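Local coordinates for ulvan Lyase-PL25 (Pseudoalteromonas sp. PLSV, PDB 5UAM), which degrades ulvan, the sulfated cell-wall polysaccharide of green seaweeds, acting as a polysaccharide lyase of family 25 built on a beta-propeller fold, at residues Y164-F178 and Y222-I234. Numbering follows the deposited sequence.
Sequences YNQAIKMDNGDIYLF and YAWAGKGQGDNII. With PO4 (phosphate ion), chain E.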
ATOM      1  N   TYR A 164       3.789   3.210   6.948  1.00 12.42           N
ATOM      2  CA  TYR A 164       3.219   3.164   5.592  1.00 10.73           C
ATOM      3  C   TYR A 164       4.225   3.485   4.488  1.00 12.98           C
ATOM      4  O   TYR A 164       4.011   4.389   3.661  1.00 13.60           O
ATOM      5  CB  TYR A 164       1.961   4.016   5.459  1.00 12.15           C
ATOM      6  CG  TYR A 164       0.833   3.673   6.386  1.00 11.63           C
ATOM      7  CD1 TYR A 164       0.284   2.405   6.403  1.00 13.58           C
ATOM      8  CD2 TYR A 164       0.303   4.623   7.245  1.00 12.88           C
ATOM      9  CE1 TYR A 164      -0.774   2.122   7.219  1.00 14.55           C
ATOM     10  CE2 TYR A 164      -0.736   4.350   8.067  1.00 13.73           C
ATOM     11  CZ  TYR A 164      -1.275   3.103   8.062  1.00 14.17           C
ATOM     12  OH  TYR A 164      -2.341   2.816   8.878  1.00 17.91           O
ATOM     13  N   ASN A 165       5.290   2.692   4.426  1.00 11.70           N
ATOM     14  CA  ASN A 165       6.373   2.919   3.480  1.00 10.05           C
ATOM     15  C   ASN A 165       5.958   2.647   2.044  1.00 11.00           C
ATOM     16  O   ASN A 165       5.407   1.587   1.727  1.00 11.26           O
ATOM     17  CB  ASN A 165       7.531   1.988   3.781  1.00 12.00           C
ATOM     18  CG  ASN A 165       8.126   2.236   5.113  1.00 13.29           C
ATOM     19  OD1 ASN A 165       8.439   3.373   5.461  1.00 15.08           O
ATOM     20  ND2 ASN A 165       8.343   1.163   5.870  1.00 11.74           N
ATOM     21  N   GLN A 166       6.302   3.573   1.162  1.00 10.80           N
ATOM     22  CA  GLN A 166       5.996   3.479  -0.250  1.00  9.99           C
ATOM     23  C   GLN A 166       7.233   3.965  -0.970  1.00 11.67           C
ATOM     24  O   GLN A 166       7.642   5.110  -0.795  1.00 12.53           O
ATOM     25  CB  GLN A 166       4.768   4.326  -0.553  1.00 11.89           C
ATOM     26  CG  GLN A 166       3.615   3.908   0.317  1.00 12.07           C
ATOM     27  CD  GLN A 166       2.401   4.736   0.135  1.00 14.06           C
ATOM     28  OE1 GLN A 166       1.906   4.881  -0.977  1.00 14.77           O
ATOM     29  NE2 GLN A 166       1.846   5.194   1.245  1.00 14.26           N
ATOM     30  N   ALA A 167       7.866   3.077  -1.731  1.00 11.34           N
ATOM     31  CA  ALA A 167       9.184   3.355  -2.276  1.00 10.75           C
ATOM     32  C   ALA A 167       9.122   3.454  -3.790  1.00 11.36           C
ATOM     33  O   ALA A 167       8.598   2.562  -4.457  1.00 13.24           O
ATOM     34  CB  ALA A 167      10.159   2.247  -1.884  1.00 12.12           C
ATOM     35  N   ILE A 168       9.709   4.524  -4.332  1.00 11.89           N
ATOM     36  CA  ILE A 168       9.663   4.808  -5.762  1.00 11.26           C
ATOM     37  C   ILE A 168      11.065   5.145  -6.237  1.00 12.54           C
ATOM     38  O   ILE A 168      11.765   5.940  -5.607  1.00 14.76           O
ATOM     39  CB  ILE A 168       8.695   5.964  -6.066  1.00 12.28           C
ATOM     40  CG1 ILE A 168       7.305   5.589  -5.557  1.00 14.21           C
ATOM     41  CG2 ILE A 168       8.659   6.262  -7.567  1.00 15.21           C
ATOM     42  CD1 ILE A 168       6.285   6.674  -5.742  1.00 18.13           C
ATOM     43  N   LYS A 169      11.480   4.535  -7.345  1.00 13.07           N
ATOM     44  CA  LYS A 169      12.750   4.856  -7.980  1.00 13.37           C
ATOM     45  C   LYS A 169      12.479   5.527  -9.318  1.00 14.94           C
ATOM     46  O   LYS A 169      11.711   5.012 -10.140  1.00 16.41           O
ATOM     47  CB  LYS A 169      13.594   3.604  -8.219  1.00 12.65           C
ATOM     48  CG  LYS A 169      14.999   3.927  -8.721  1.00 13.99           C
ATOM     49  CD  LYS A 169      15.870   2.689  -8.865  1.00 15.64           C
ATOM     50  CE  LYS A 169      15.412   1.810  -9.975  1.00 16.05           C
ATOM     51  NZ  LYS A 169      16.436   0.715 -10.231  1.00 18.00           N
ATOM     52  N   MET A 170      13.133   6.653  -9.558  1.00 15.00           N
ATOM     53  CA  MET A 170      12.958   7.346 -10.818  1.00 16.17           C
ATOM     54  C   MET A 170      13.956   6.845 -11.864  1.00 16.24           C
ATOM     55  O   MET A 170      14.880   6.084 -11.574  1.00 16.67           O
ATOM     56  CB  MET A 170      13.119   8.848 -10.610  1.00 17.61           C
ATOM     57  CG  MET A 170      12.262   9.404  -9.476  1.00 18.15           C
ATOM     58  SD  MET A 170      10.510   8.965  -9.569  1.00 20.28           S
ATOM     59  CE  MET A 170       9.979   9.893 -11.016  1.00 23.40           C
ATOM     60  N   ASP A 171      13.760   7.305 -13.108  1.00 18.43           N
ATOM     61  CA  ASP A 171      14.603   6.826 -14.198  1.00 20.34           C
ATOM     62  C   ASP A 171      16.074   7.128 -13.953  1.00 22.10           C
ATOM     63  O   ASP A 171      16.945   6.371 -14.398  1.00 24.31           O
ATOM     64  CB  ASP A 171      14.155   7.427 -15.533  1.00 23.33           C
ATOM     65  CG  ASP A 171      12.778   6.950 -15.972  1.00 32.40           C
ATOM     66  OD1 ASP A 171      12.288   5.936 -15.434  1.00 32.18           O
ATOM     67  OD2 ASP A 171      12.189   7.597 -16.872  1.00 37.71           O
ATOM     68  N   ASN A 172      16.381   8.223 -13.256  1.00 19.17           N
ATOM     69  CA  ASN A 172      17.777   8.575 -12.990  1.00 19.09           C
ATOM     70  C   ASN A 172      18.349   7.842 -11.780  1.00 18.44           C
ATOM     71  O   ASN A 172      19.490   8.110 -11.392  1.00 21.72           O
ATOM     72  CB  ASN A 172      17.929  10.093 -12.834  1.00 22.31           C
ATOM     73  CG  ASN A 172      17.318  10.618 -11.553  1.00 20.07           C
ATOM     74  OD1 ASN A 172      16.705   9.885 -10.782  1.00 18.59           O
ATOM     75  ND2 ASN A 172      17.480  11.911 -11.327  1.00 22.32           N
ATOM     76  N   GLY A 173      17.593   6.930 -11.179  1.00 17.39           N
ATOM     77  CA  GLY A 173      18.037   6.180 -10.033  1.00 16.86           C
ATOM     78  C   GLY A 173      17.709   6.798  -8.693  1.00 15.11           C
ATOM     79  O   GLY A 173      17.924   6.143  -7.670  1.00 16.14           O
ATOM     80  N   ASP A 174      17.212   8.029  -8.661  1.00 15.84           N
ATOM     81  CA  ASP A 174      16.873   8.639  -7.382  1.00 14.77           C
ATOM     82  C   ASP A 174      15.744   7.860  -6.722  1.00 14.76           C
ATOM     83  O   ASP A 174      14.824   7.359  -7.384  1.00 16.17           O
ATOM     84  CB  ASP A 174      16.428  10.085  -7.572  1.00 15.36           C
ATOM     85  CG  ASP A 174      17.572  11.035  -7.969  1.00 15.97           C
ATOM     86  OD1 ASP A 174      18.768  10.631  -7.998  1.00 20.16           O
ATOM     87  OD2 ASP A 174      17.257  12.214  -8.293  1.00 19.97           O
ATOM     88  N   ILE A 175      15.817   7.771  -5.399  1.00 13.77           N
ATOM     89  CA  ILE A 175      14.891   6.977  -4.599  1.00 13.29           C
ATOM     90  C   ILE A 175      14.107   7.912  -3.696  1.00 14.35           C
ATOM     91  O   ILE A 175      14.695   8.750  -2.988  1.00 15.01           O
ATOM     92  CB  ILE A 175      15.633   5.924  -3.765  1.00 13.78           C
ATOM     93  CG1 ILE A 175      16.224   4.861  -4.696  1.00 15.48           C
ATOM     94  CG2 ILE A 175      14.706   5.308  -2.728  1.00 13.22           C
ATOM     95  CD1 ILE A 175      17.274   4.042  -4.039  1.00 16.78           C
ATOM     96  N   TYR A 176      12.786   7.771  -3.718  1.00 13.26           N
ATOM     97  CA  TYR A 176      11.900   8.504  -2.826  1.00 13.27           C
ATOM     98  C   TYR A 176      11.144   7.519  -1.956  1.00 14.12           C
ATOM     99  O   TYR A 176      10.499   6.601  -2.472  1.00 15.41           O
ATOM    100  CB  TYR A 176      10.894   9.348  -3.615  1.00 15.10           C
ATOM    101  CG  TYR A 176      11.541  10.458  -4.388  1.00 13.75           C
ATOM    102  CD1 TYR A 176      12.133  10.235  -5.626  1.00 15.09           C
ATOM    103  CD2 TYR A 176      11.574  11.754  -3.878  1.00 14.83           C
ATOM    104  CE1 TYR A 176      12.722  11.272  -6.322  1.00 16.89           C
ATOM    105  CE2 TYR A 176      12.170  12.782  -4.557  1.00 15.60           C
ATOM    106  CZ  TYR A 176      12.738  12.550  -5.790  1.00 16.00           C
ATOM    107  OH  TYR A 176      13.334  13.583  -6.477  1.00 18.88           O
ATOM    108  N   LEU A 177      11.205   7.724  -0.642  1.00 12.00           N
ATOM    109  CA  LEU A 177      10.448   6.926   0.312  1.00 11.86           C
ATOM    110  C   LEU A 177       9.381   7.829   0.906  1.00 13.41           C
ATOM    111  O   LEU A 177       9.708   8.826   1.550  1.00 12.96           O
ATOM    112  CB  LEU A 177      11.330   6.370   1.434  1.00 12.81           C
ATOM    113  CG  LEU A 177      10.604   5.408   2.374  1.00 14.90           C
ATOM    114  CD1 LEU A 177      10.319   4.094   1.666  1.00 13.37           C
ATOM    115  CD2 LEU A 177      11.471   5.162   3.627  1.00 16.29           C
ATOM    116  N   PHE A 178       8.120   7.488   0.665  1.00 10.94           N
ATOM    117  CA  PHE A 178       6.971   8.223   1.179  1.00 11.62           C
ATOM    118  C   PHE A 178       6.406   7.474   2.382  1.00 12.61           C
ATOM    119  O   PHE A 178       6.350   6.242   2.391  1.00 12.33           O
ATOM    120  CB  PHE A 178       5.884   8.318   0.103  1.00 12.50           C
ATOM    121  CG  PHE A 178       6.265   9.166  -1.049  1.00 12.14           C
ATOM    122  CD1 PHE A 178       7.044   8.636  -2.049  1.00 14.86           C
ATOM    123  CD2 PHE A 178       5.859  10.480  -1.127  1.00 15.16           C
ATOM    124  CE1 PHE A 178       7.416   9.386  -3.123  1.00 18.74           C
ATOM    125  CE2 PHE A 178       6.270  11.275  -2.213  1.00 16.36           C
ATOM    126  CZ  PHE A 178       7.047  10.699  -3.195  1.00 17.50           C
ATOM    127  N   TYR A 222      -4.235   9.900   4.907  1.00 13.47           N
ATOM    128  CA  TYR A 222      -3.676   8.639   4.422  1.00 12.40           C
ATOM    129  C   TYR A 222      -3.431   8.778   2.928  1.00 12.96           C
ATOM    130  O   TYR A 222      -4.338   9.156   2.180  1.00 14.59           O
ATOM    131  CB  TYR A 222      -4.638   7.467   4.671  1.00 13.99           C
ATOM    132  CG  TYR A 222      -4.787   7.133   6.136  1.00 13.45           C
ATOM    133  CD1 TYR A 222      -5.760   7.772   6.906  1.00 14.43           C
ATOM    134  CD2 TYR A 222      -3.972   6.201   6.760  1.00 12.85           C
ATOM    135  CE1 TYR A 222      -5.898   7.499   8.256  1.00 12.73           C
ATOM    136  CE2 TYR A 222      -4.095   5.923   8.094  1.00 12.93           C
ATOM    137  CZ  TYR A 222      -5.094   6.553   8.849  1.00 12.42           C
ATOM    138  OH  TYR A 222      -5.227   6.285  10.191  1.00 15.52           O
ATOM    139  N   ALA A 223      -2.213   8.474   2.492  1.00 12.50           N
ATOM    140  CA  ALA A 223      -1.811   8.718   1.111  1.00 12.67           C
ATOM    141  C   ALA A 223      -1.276   7.448   0.467  1.00 12.03           C
ATOM    142  O   ALA A 223      -0.765   6.553   1.138  1.00 12.52           O
ATOM    143  CB  ALA A 223      -0.723   9.808   1.046  1.00 13.78           C
ATOM    144  N   TRP A 224      -1.396   7.393  -0.855  1.00 11.98           N
ATOM    145  CA  TRP A 224      -0.811   6.360  -1.691  1.00 11.27           C
ATOM    146  C   TRP A 224      -0.087   7.057  -2.829  1.00 12.53           C
ATOM    147  O   TRP A 224      -0.709   7.781  -3.630  1.00 12.24           O
ATOM    148  CB  TRP A 224      -1.884   5.425  -2.236  1.00 11.21           C
ATOM    149  CG  TRP A 224      -1.399   4.126  -2.816  1.00 12.35           C
ATOM    150  CD1 TRP A 224      -1.326   2.921  -2.171  1.00 12.75           C
ATOM    151  CD2 TRP A 224      -0.930   3.889  -4.151  1.00 11.25           C
ATOM    152  NE1 TRP A 224      -0.865   1.952  -3.019  1.00 12.47           N
ATOM    153  CE2 TRP A 224      -0.617   2.523  -4.244  1.00 12.06           C
ATOM    154  CE3 TRP A 224      -0.762   4.695  -5.283  1.00 12.96           C
ATOM    155  CZ2 TRP A 224      -0.130   1.951  -5.413  1.00 13.53           C
ATOM    156  CZ3 TRP A 224      -0.277   4.109  -6.436  1.00 13.24           C
ATOM    157  CH2 TRP A 224       0.030   2.779  -6.492  1.00 14.22           C
ATOM    158  N   ALA A 225       1.224   6.853  -2.888  1.00 12.40           N
ATOM    159  CA  ALA A 225       2.075   7.461  -3.893  1.00 11.67           C
ATOM    160  C   ALA A 225       2.564   6.410  -4.865  1.00 11.70           C
ATOM    161  O   ALA A 225       2.999   5.328  -4.459  1.00 13.16           O
ATOM    162  CB  ALA A 225       3.285   8.118  -3.236  1.00 14.93           C
ATOM    163  N   GLY A 226       2.530   6.728  -6.158  1.00 12.60           N
ATOM    164  CA  GLY A 226       3.015   5.830  -7.181  1.00 13.38           C
ATOM    165  C   GLY A 226       3.607   6.599  -8.341  1.00 14.32           C
ATOM    166  O   GLY A 226       3.529   7.825  -8.399  1.00 14.96           O
ATOM    167  N   LYS A 227       4.194   5.863  -9.275  1.00 16.40           N
ATOM    168  CA  LYS A 227       4.733   6.483 -10.474  1.00 18.67           C
ATOM    169  C   LYS A 227       3.631   7.072 -11.328  1.00 19.70           C
ATOM    170  O   LYS A 227       2.537   6.509 -11.465  1.00 21.05           O
ATOM    171  CB  LYS A 227       5.460   5.443 -11.302  1.00 29.63           C
ATOM    172  CG  LYS A 227       6.880   5.271 -10.898  1.00 41.74           C
ATOM    173  CD  LYS A 227       7.741   6.356 -11.510  1.00 40.94           C
ATOM    174  CE  LYS A 227       9.200   5.961 -11.474  1.00 45.97           C
ATOM    175  NZ  LYS A 227       9.488   4.755 -12.294  1.00 52.93           N
ATOM    176  N   GLY A 228       3.923   8.228 -11.897  1.00 17.13           N
ATOM    177  CA  GLY A 228       3.148   8.800 -12.960  1.00 20.48           C
ATOM    178  C   GLY A 228       3.835   8.565 -14.281  1.00 23.99           C
ATOM    179  O   GLY A 228       4.421   7.506 -14.519  1.00 27.44           O
ATOM    180  N   GLN A 229       3.800   9.567 -15.141  1.00 20.96           N
ATOM    181  CA  GLN A 229       4.541   9.492 -16.380  1.00 20.97           C
ATOM    182  C   GLN A 229       5.707  10.467 -16.314  1.00 28.18           C
ATOM    183  O   GLN A 229       5.684  11.430 -15.543  1.00 25.82           O
ATOM    184  CB  GLN A 229       3.600   9.703 -17.580  1.00 25.84           C
ATOM    185  CG  GLN A 229       2.652   8.475 -17.707  1.00 31.08           C
ATOM    186  CD  GLN A 229       1.393   8.690 -18.537  1.00 41.82           C
ATOM    187  OE1 GLN A 229       1.252   9.702 -19.208  1.00 38.80           O
ATOM    188  NE2 GLN A 229       0.472   7.709 -18.502  1.00 30.69           N
ATOM    189  N   GLY A 230       6.762  10.138 -17.052  1.00 37.93           N
ATOM    190  CA  GLY A 230       7.929  11.008 -17.095  1.00 35.48           C
ATOM    191  C   GLY A 230       8.631  11.015 -15.755  1.00 23.36           C
ATOM    192  O   GLY A 230       8.930   9.966 -15.172  1.00 34.51           O
ATOM    193  N   ASP A 231       8.889  12.213 -15.241  1.00 31.97           N
ATOM    194  CA  ASP A 231       9.520  12.352 -13.938  1.00 28.75           C
ATOM    195  C   ASP A 231       8.520  12.690 -12.847  1.00 23.79           C
ATOM    196  O   ASP A 231       8.906  13.210 -11.801  1.00 22.01           O
ATOM    197  CB  ASP A 231      10.647  13.379 -14.000  1.00 33.66           C
ATOM    198  CG  ASP A 231      11.785  12.921 -14.893  1.00 41.48           C
ATOM    199  OD1 ASP A 231      12.161  11.716 -14.842  1.00 38.90           O
ATOM    200  OD2 ASP A 231      12.276  13.763 -15.654  1.00 44.31           O
ATOM    201  N   ASN A 232       7.250  12.338 -13.034  1.00 21.43           N
ATOM    202  CA  ASN A 232       6.227  12.643 -12.050  1.00 17.48           C
ATOM    203  C   ASN A 232       5.893  11.442 -11.173  1.00 16.89           C
ATOM    204  O   ASN A 232       5.942  10.286 -11.605  1.00 18.42           O
ATOM    205  CB  ASN A 232       4.947  13.096 -12.739  1.00 20.36           C
ATOM    206  CG  ASN A 232       5.150  14.358 -13.522  1.00 26.76           C
ATOM    207  OD1 ASN A 232       5.765  15.293 -13.024  1.00 23.80           O
ATOM    208  ND2 ASN A 232       4.684  14.377 -14.766  1.00 36.65           N
ATOM    209  N   ILE A 233       5.564  11.756  -9.925  1.00 14.52           N
ATOM    210  CA  ILE A 233       4.960  10.847  -8.962  1.00 14.52           C
ATOM    211  C   ILE A 233       3.552  11.356  -8.701  1.00 13.64           C
ATOM    212  O   ILE A 233       3.329  12.567  -8.629  1.00 15.16           O
ATOM    213  CB  ILE A 233       5.806  10.819  -7.673  1.00 13.73           C
ATOM    214  CG1 ILE A 233       7.109  10.050  -7.940  1.00 16.37           C
ATOM    215  CG2 ILE A 233       5.021  10.258  -6.470  1.00 16.14           C
ATOM    216  CD1 ILE A 233       8.127  10.150  -6.807  1.00 16.45           C
ATOM    217  N   ILE A 234       2.591  10.448  -8.590  1.00 13.60           N
ATOM    218  CA  ILE A 234       1.198  10.814  -8.369  1.00 13.62           C
ATOM    219  C   ILE A 234       0.771  10.298  -7.003  1.00 13.36           C
ATOM    220  O   ILE A 234       1.280   9.280  -6.522  1.00 13.49           O
ATOM    221  CB  ILE A 234       0.271  10.305  -9.495  1.00 14.65           C
ATOM    222  CG1 ILE A 234       0.308   8.792  -9.632  1.00 13.60           C
ATOM    223  CG2 ILE A 234       0.618  11.018 -10.809  1.00 16.64           C
ATOM    224  CD1 ILE A 234      -0.755   8.254 -10.582  1.00 15.11           C
TER
HETATM  225  P   PO4 E 503      -3.183   3.668  11.984  1.00 17.21           P
HETATM  226  O1  PO4 E 503      -4.175   3.898  13.107  1.00 23.07           O
HETATM  227  O2  PO4 E 503      -3.306   4.725  10.964  1.00 16.54           O
HETATM  228  O3  PO4 E 503      -3.555   2.329  11.395  1.00 22.87           O
HETATM  229  O4  PO4 E 503      -1.783   3.687  12.587  1.00 20.10           O
HETATM  230  O   HOH W   1      11.613   9.039 -13.896  1.00 27.56           O
HETATM  231  O   HOH W   2      12.321  10.278 -17.305  1.00 44.06           O
HETATM  232  O   HOH W   3      14.569  10.720 -13.237  1.00 23.49           O
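Two neighbouring blades of the beta-propeller face each other here, and at one end their packing opens into the ulvan-binding active site. Tyr164, the proton acceptor, and Tyr222, a substrate-binding residue, meet with their rings oblique, planes at 68°, and CE2 of Tyr164 lies 3.7 Å from CE2 of Tyr222. Both hydroxyls reach one phosphate ion, probably from the crystallisation liquor: Tyr222 OH gives O2 of the ion a 2.6 Å hydrogen bond. His99, His119, Arg180 and His184 also bind this anion.

Further along the strands, the carboxamide of Gln166 illustrates how one side chain can join two blades. Its chain runs extended beyond CG, carrying the amide across to the backbone of 222-227, where OE1 accepts from Ala225 N at 2.8 Å and NE2 donates almost straight (177°) to Ala223 O. His43 NE2 also bonds to OE1, so both ends of the buried amide are engaged. A leucine in its place would probably leave Ala225 N and Ala223 O without these partners, and the polar cross-link between the blades would be lost at this point.

Beyond the amide the interface turns apolar. Ala225 CB sits over one face of the Phe178 ring, a CH-pi contact 4.0 Å from the centroid, while Ile233 CD1 reaches the edge of that ring, 3.8 Å from Phe178 CZ. Ile168 CD1 packs on Gly226 CA, and Met170, bent at chi2 and chi3, lays SD 3.8 Å from Ile233 CD1. At the end with the two beta turns, one water joins the carboxylates of Asp171 and Asp231, and two more tie the backbone N of Asp171 and of Asn172 to Asp231 OD1.

Strands 165-169 and 222-227 run nearly parallel, at 17°, without backbone pairing; 175-180 and 232-243 flank them within their hairpins, and Trp224 turns to the next blade, against strand 303-311.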